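Local coordinates for 177aa long hypothetical protein (Pyrococcus horikoshii, PDB 2CQZ) that probably hydrolyses 2'-deoxyribonucleoside 5'-phosphates to the deoxyribonucleoside and phosphate, as a metal-dependent HD-domain 5'-deoxynucleotidase, at residues Ala48-Leu51 with Glu52-Gly55; Trp150-Ile153 with Glu154-Lys157. All coordinates share one frame; numbering follows the deposited sequence.

Contact 1: Ala48-Leu51 with Glu52-Gly55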
loop_
_atom_site.group_PDB
_atom_site.type_symbol
_atom_site.label_atom_id
_atom_site.label_comp_id
_atom_site.label_asym_id
_atom_site.label_seq_id
_atom_site.Cartn_x
_atom_site.Cartn_y
_atom_site.Cartn_z
ATOM N N ALA A 48 -0.452 -1.533 -34.590
ATOM C CA ALA A 48 0.399 -1.319 -35.752
ATOM C C ALA A 48 0.369 -2.534 -36.673
ATOM O O ALA A 48 0.304 -2.383 -37.888
ATOM C CB ALA A 48 1.822 -1.028 -35.311
ATOM N N ASP A 49 0.419 -3.733 -36.097
ATOM C CA ASP A 49 0.373 -4.964 -36.882
ATOM C C ASP A 49 -0.990 -5.108 -37.567
ATOM O O ASP A 49 -1.064 -5.493 -38.733
ATOM C CB ASP A 49 0.641 -6.181 -35.988
ATOM C CG ASP A 49 2.079 -6.227 -35.473
ATOM O OD1 ASP A 49 2.387 -7.067 -34.589
ATOM O OD2 ASP A 49 2.911 -5.425 -35.958
ATOM N N VAL A 50 -2.070 -4.802 -36.848
ATOM C CA VAL A 50 -3.398 -4.897 -37.436
ATOM C C VAL A 50 -3.456 -3.959 -38.632
ATOM O O VAL A 50 -3.906 -4.348 -39.713
ATOM C CB VAL A 50 -4.495 -4.504 -36.431
ATOM C CG1 VAL A 50 -5.842 -4.418 -37.131
ATOM C CG2 VAL A 50 -4.563 -5.526 -35.324
ATOM N N LEU A 51 -2.990 -2.724 -38.435
ATOM C CA LEU A 51 -2.973 -1.725 -39.496
ATOM C C LEU A 51 -2.130 -2.211 -40.672
ATOM O O LEU A 51 -2.478 -1.966 -41.824
ATOM C CB LEU A 51 -2.432 -0.384 -38.971
ATOM C CG LEU A 51 -3.329 0.350 -37.962
ATOM C CD1 LEU A 51 -2.673 1.640 -37.510
ATOM C CD2 LEU A 51 -4.681 0.644 -38.607
ATOM N N GLU A 52 -1.027 -2.902 -40.389
ATOM C CA GLU A 52 -0.181 -3.424 -41.467
ATOM C C GLU A 52 -0.953 -4.430 -42.320
ATOM O O GLU A 52 -0.921 -4.353 -43.546
ATOM C CB GLU A 52 1.077 -4.129 -40.933
ATOM C CG GLU A 52 2.037 -3.267 -40.105
ATOM C CD GLU A 52 3.352 -3.995 -39.804
ATOM O OE1 GLU A 52 3.358 -5.256 -39.800
ATOM O OE2 GLU A 52 4.380 -3.316 -39.558
ATOM N N LYS A 53 -1.634 -5.388 -41.693
ATOM C CA LYS A 53 -2.390 -6.363 -42.486
ATOM C C LYS A 53 -3.608 -5.734 -43.155
ATOM O O LYS A 53 -4.297 -6.407 -43.928
ATOM C CB LYS A 53 -2.964 -7.508 -41.657
ATOM C CG LYS A 53 -2.136 -8.106 -40.528
ATOM C CD LYS A 53 -2.988 -9.237 -39.873
ATOM C CE LYS A 53 -2.429 -9.657 -38.514
ATOM N NZ LYS A 53 -3.017 -8.869 -37.374
ATOM N N ARG A 54 -3.922 -4.485 -42.832
ATOM C CA ARG A 54 -5.091 -3.876 -43.443
ATOM C C ARG A 54 -4.769 -2.823 -44.489
ATOM O O ARG A 54 -5.603 -1.972 -44.795
ATOM C CB ARG A 54 -6.010 -3.302 -42.367
ATOM C CG ARG A 54 -6.672 -4.390 -41.532
ATOM C CD ARG A 54 -7.661 -3.829 -40.522
ATOM N NE ARG A 54 -8.259 -4.896 -39.724
ATOM C CZ ARG A 54 -9.070 -4.699 -38.688
ATOM N NH1 ARG A 54 -9.389 -3.463 -38.316
ATOM N NH2 ARG A 54 -9.563 -5.739 -38.025
ATOM N N GLY A 55 -3.569 -2.893 -45.055
ATOM C CA GLY A 55 -3.200 -1.939 -46.081
ATOM C C GLY A 55 -2.683 -0.603 -45.581
ATOM O O GLY A 55 -2.027 0.130 -46.325
#
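One face of the Arg54 guanidinium is covered by Val50. The methyl CG1 of Val50 sits 3.5 Å above the plane, over the centre of the group. Val50 CG1 is 3.6 Å from both NE and CZ of Arg54. Val50 carries CG1 anti to its backbone N (chi1 172°), and this places the methyl alongside the extended Arg54 chain. The two side chains run the same way. The guanidinium nitrogens take polar partners: NH2 forms a salt bridge with Asp167 and NH1 a hydrogen bond with the carbonyl O of Tyr164. One side chain thus combines apolar cover with charge pairing and is probably held in its rotation by both.

The other flat groups are two carboxylates. Asp49 and Glu52 lie side by side, their planes 42° apart, with Asp49 OD2 3.9 Å from Glu52 OE1. Like charges this near would be expected to repel mildly. Asp49 also packs on Lys65 of the second subunit.

Lys53 bends at its last torsion, which brings NZ back over the helix to 4.0 Å from Val50 CA. Leu51 turns to the interior and packs on Ile58, Leu161, Tyr164 and Leu165.

The backbone records the end of the helix. Glu52 N bonds to Ala48 O and Lys53 N to Asp49 O, both in the i to i+4 pattern. Arg54 N instead bonds to Leu51 O at 3.1 Å, a tighter i to i+3 step. Gly55 follows with a positive phi, where a CB would jam against the carbonyl O of Arg54. This is the C-terminal end of helix 33-53 in the HD-domain fold.

Contact 2: Trp150-Ile153 with Glu154-Lys157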
loop_
_atom_site.group_PDB
_atom_site.type_symbol
_atom_site.label_atom_id
_atom_site.label_comp_id
_atom_site.label_asym_id
_atom_site.label_seq_id
_atom_site.Cartn_x
_atom_site.Cartn_y
_atom_site.Cartn_z
ATOM N N TRP A 150 -15.354 6.411 -20.341
ATOM C CA TRP A 150 -15.802 5.679 -21.521
ATOM C C TRP A 150 -16.120 6.553 -22.734
ATOM O O TRP A 150 -16.212 6.040 -23.856
ATOM C CB TRP A 150 -16.999 4.797 -21.183
ATOM C CG TRP A 150 -16.606 3.625 -20.342
ATOM C CD1 TRP A 150 -16.437 3.602 -18.979
ATOM C CD2 TRP A 150 -16.272 2.311 -20.811
ATOM N NE1 TRP A 150 -16.023 2.351 -18.576
ATOM C CE2 TRP A 150 -15.915 1.540 -19.678
ATOM C CE3 TRP A 150 -16.244 1.708 -22.076
ATOM C CZ2 TRP A 150 -15.527 0.198 -19.777
ATOM C CZ3 TRP A 150 -15.859 0.370 -22.174
ATOM C CH2 TRP A 150 -15.508 -0.369 -21.028
ATOM N N GLU A 151 -16.270 7.865 -22.531
ATOM C CA GLU A 151 -16.556 8.736 -23.665
ATOM C C GLU A 151 -15.310 9.038 -24.498
ATOM O O GLU A 151 -15.334 9.884 -25.397
ATOM C CB GLU A 151 -17.249 10.034 -23.219
ATOM C CG GLU A 151 -16.557 10.830 -22.144
ATOM C CD GLU A 151 -17.487 11.862 -21.515
ATOM O OE1 GLU A 151 -18.562 11.461 -21.010
ATOM O OE2 GLU A 151 -17.143 13.066 -21.526
ATOM N N ALA A 152 -14.231 8.317 -24.201
ATOM C CA ALA A 152 -12.977 8.467 -24.924
ATOM C C ALA A 152 -13.063 7.649 -26.212
ATOM O O ALA A 152 -12.258 7.828 -27.130
ATOM C CB ALA A 152 -11.809 7.994 -24.065
ATOM N N ILE A 153 -14.037 6.741 -26.276
ATOM C CA ILE A 153 -14.242 5.937 -27.479
ATOM C C ILE A 153 -14.728 6.895 -28.568
ATOM O O ILE A 153 -14.414 6.722 -29.750
ATOM C CB ILE A 153 -15.327 4.847 -27.291
ATOM C CG1 ILE A 153 -14.869 3.797 -26.282
ATOM C CG2 ILE A 153 -15.623 4.175 -28.618
ATOM C CD1 ILE A 153 -15.882 2.671 -26.067
ATOM N N GLU A 154 -15.508 7.902 -28.169
ATOM C CA GLU A 154 -16.000 8.889 -29.123
ATOM C C GLU A 154 -14.823 9.719 -29.611
ATOM O O GLU A 154 -14.692 9.971 -30.811
ATOM C CB GLU A 154 -17.040 9.812 -28.477
ATOM C CG GLU A 154 -18.330 9.104 -28.085
ATOM C CD GLU A 154 -18.901 8.283 -29.226
ATOM O OE1 GLU A 154 -19.246 8.878 -30.274
ATOM O OE2 GLU A 154 -18.996 7.043 -29.079
ATOM N N GLU A 155 -13.966 10.126 -28.675
ATOM C CA GLU A 155 -12.792 10.930 -29.008
ATOM C C GLU A 155 -11.915 10.189 -30.021
ATOM O O GLU A 155 -11.275 10.807 -30.871
ATOM C CB GLU A 155 -11.987 11.258 -27.742
ATOM C CG GLU A 155 -12.837 11.689 -26.553
ATOM C CD GLU A 155 -12.005 12.182 -25.377
ATOM O OE1 GLU A 155 -11.610 13.370 -25.392
ATOM O OE2 GLU A 155 -11.739 11.386 -24.441
ATOM N N ILE A 156 -11.901 8.862 -29.934
ATOM C CA ILE A 156 -11.116 8.040 -30.843
ATOM C C ILE A 156 -11.750 8.028 -32.227
ATOM O O ILE A 156 -11.050 8.079 -33.238
ATOM C CB ILE A 156 -11.020 6.583 -30.333
ATOM C CG1 ILE A 156 -10.190 6.542 -29.049
ATOM C CG2 ILE A 156 -10.436 5.677 -31.413
ATOM C CD1 ILE A 156 -10.049 5.148 -28.436
ATOM N N LYS A 157 -13.082 7.960 -32.269
ATOM C CA LYS A 157 -13.811 7.935 -33.544
ATOM C C LYS A 157 -13.521 9.194 -34.382
ATOM O O LYS A 157 -13.533 9.141 -35.613
ATOM C CB LYS A 157 -15.322 7.828 -33.297
ATOM C CG LYS A 157 -15.765 6.716 -32.344
ATOM C CD LYS A 157 -15.846 5.374 -33.034
ATOM C CE LYS A 157 -16.722 4.411 -32.250
ATOM N NZ LYS A 157 -16.773 3.076 -32.921
#
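Ala152 and Glu155 meet on one side of the turn. The carboxylate oxygen OE2 of Glu155 lies 3.4 Å from Ala152 CB, and Glu155 CG packs beside the carbonyl O of Glu151. With CG of Glu155 beside its backbone N (chi1 -44°) and the chain extended beyond it, the carboxylate reaches back to CA and CB of Ala152. Ile153 and Lys157 lie side by side and point the same way. Here CE of Lys157 comes to 3.8 Å from CG2 of Ile153, a contact between the methyl and the aliphatic part of the lysine.

Backbone bonds set these spacings. Ile156 N donates to Ala152 O at 3.0 Å, and Lys157 N to Ile153 O at 3.1 Å. The weak bond from Glu154 N to Glu151 O is an i to i+3 step. It marks a 3-10 entry into helix 152-157, with Glu151 at the N-cap position.

Further out, Ala152 packs on Met131 and Ile132 of helix 118-140. Ile156 packs on the Lys128 side chain of that helix and on Leu169 of helix 166-173. Glu155 OE2 also makes a long, weak ion pair with Lys128. An alanine in place of Glu155 would probably leave Lys128 without this distant counter-charge and uncover the flank of Ala152. Trp150 turns away from the helix and packs on Ile132, while its NE1 hydrogen-bonds to Glu139 OE1.

Contact 1 and contact 2 lie at opposite kinds of helix end. Residues 48-55 close helix 33-53, whereas residues 150-157 open helix 152-157. Their centres are 21 Å apart and their nearest atoms about 10 Å, so they do not touch. The region after Lys157 is common to both: Leu51 and Arg54 reach Tyr164 in the loop before helix 166-173, and Ile156 and Lys157 touch Leu169 on that helix. Helix 33-53 also carries His36, and helix 118-140, against which contact 2 packs, carries Asp127. With His70 and Asp71 these bind the nickel ion. All four lie outside both contacts, and the Ala152 side chain is about 11 Å from the metal.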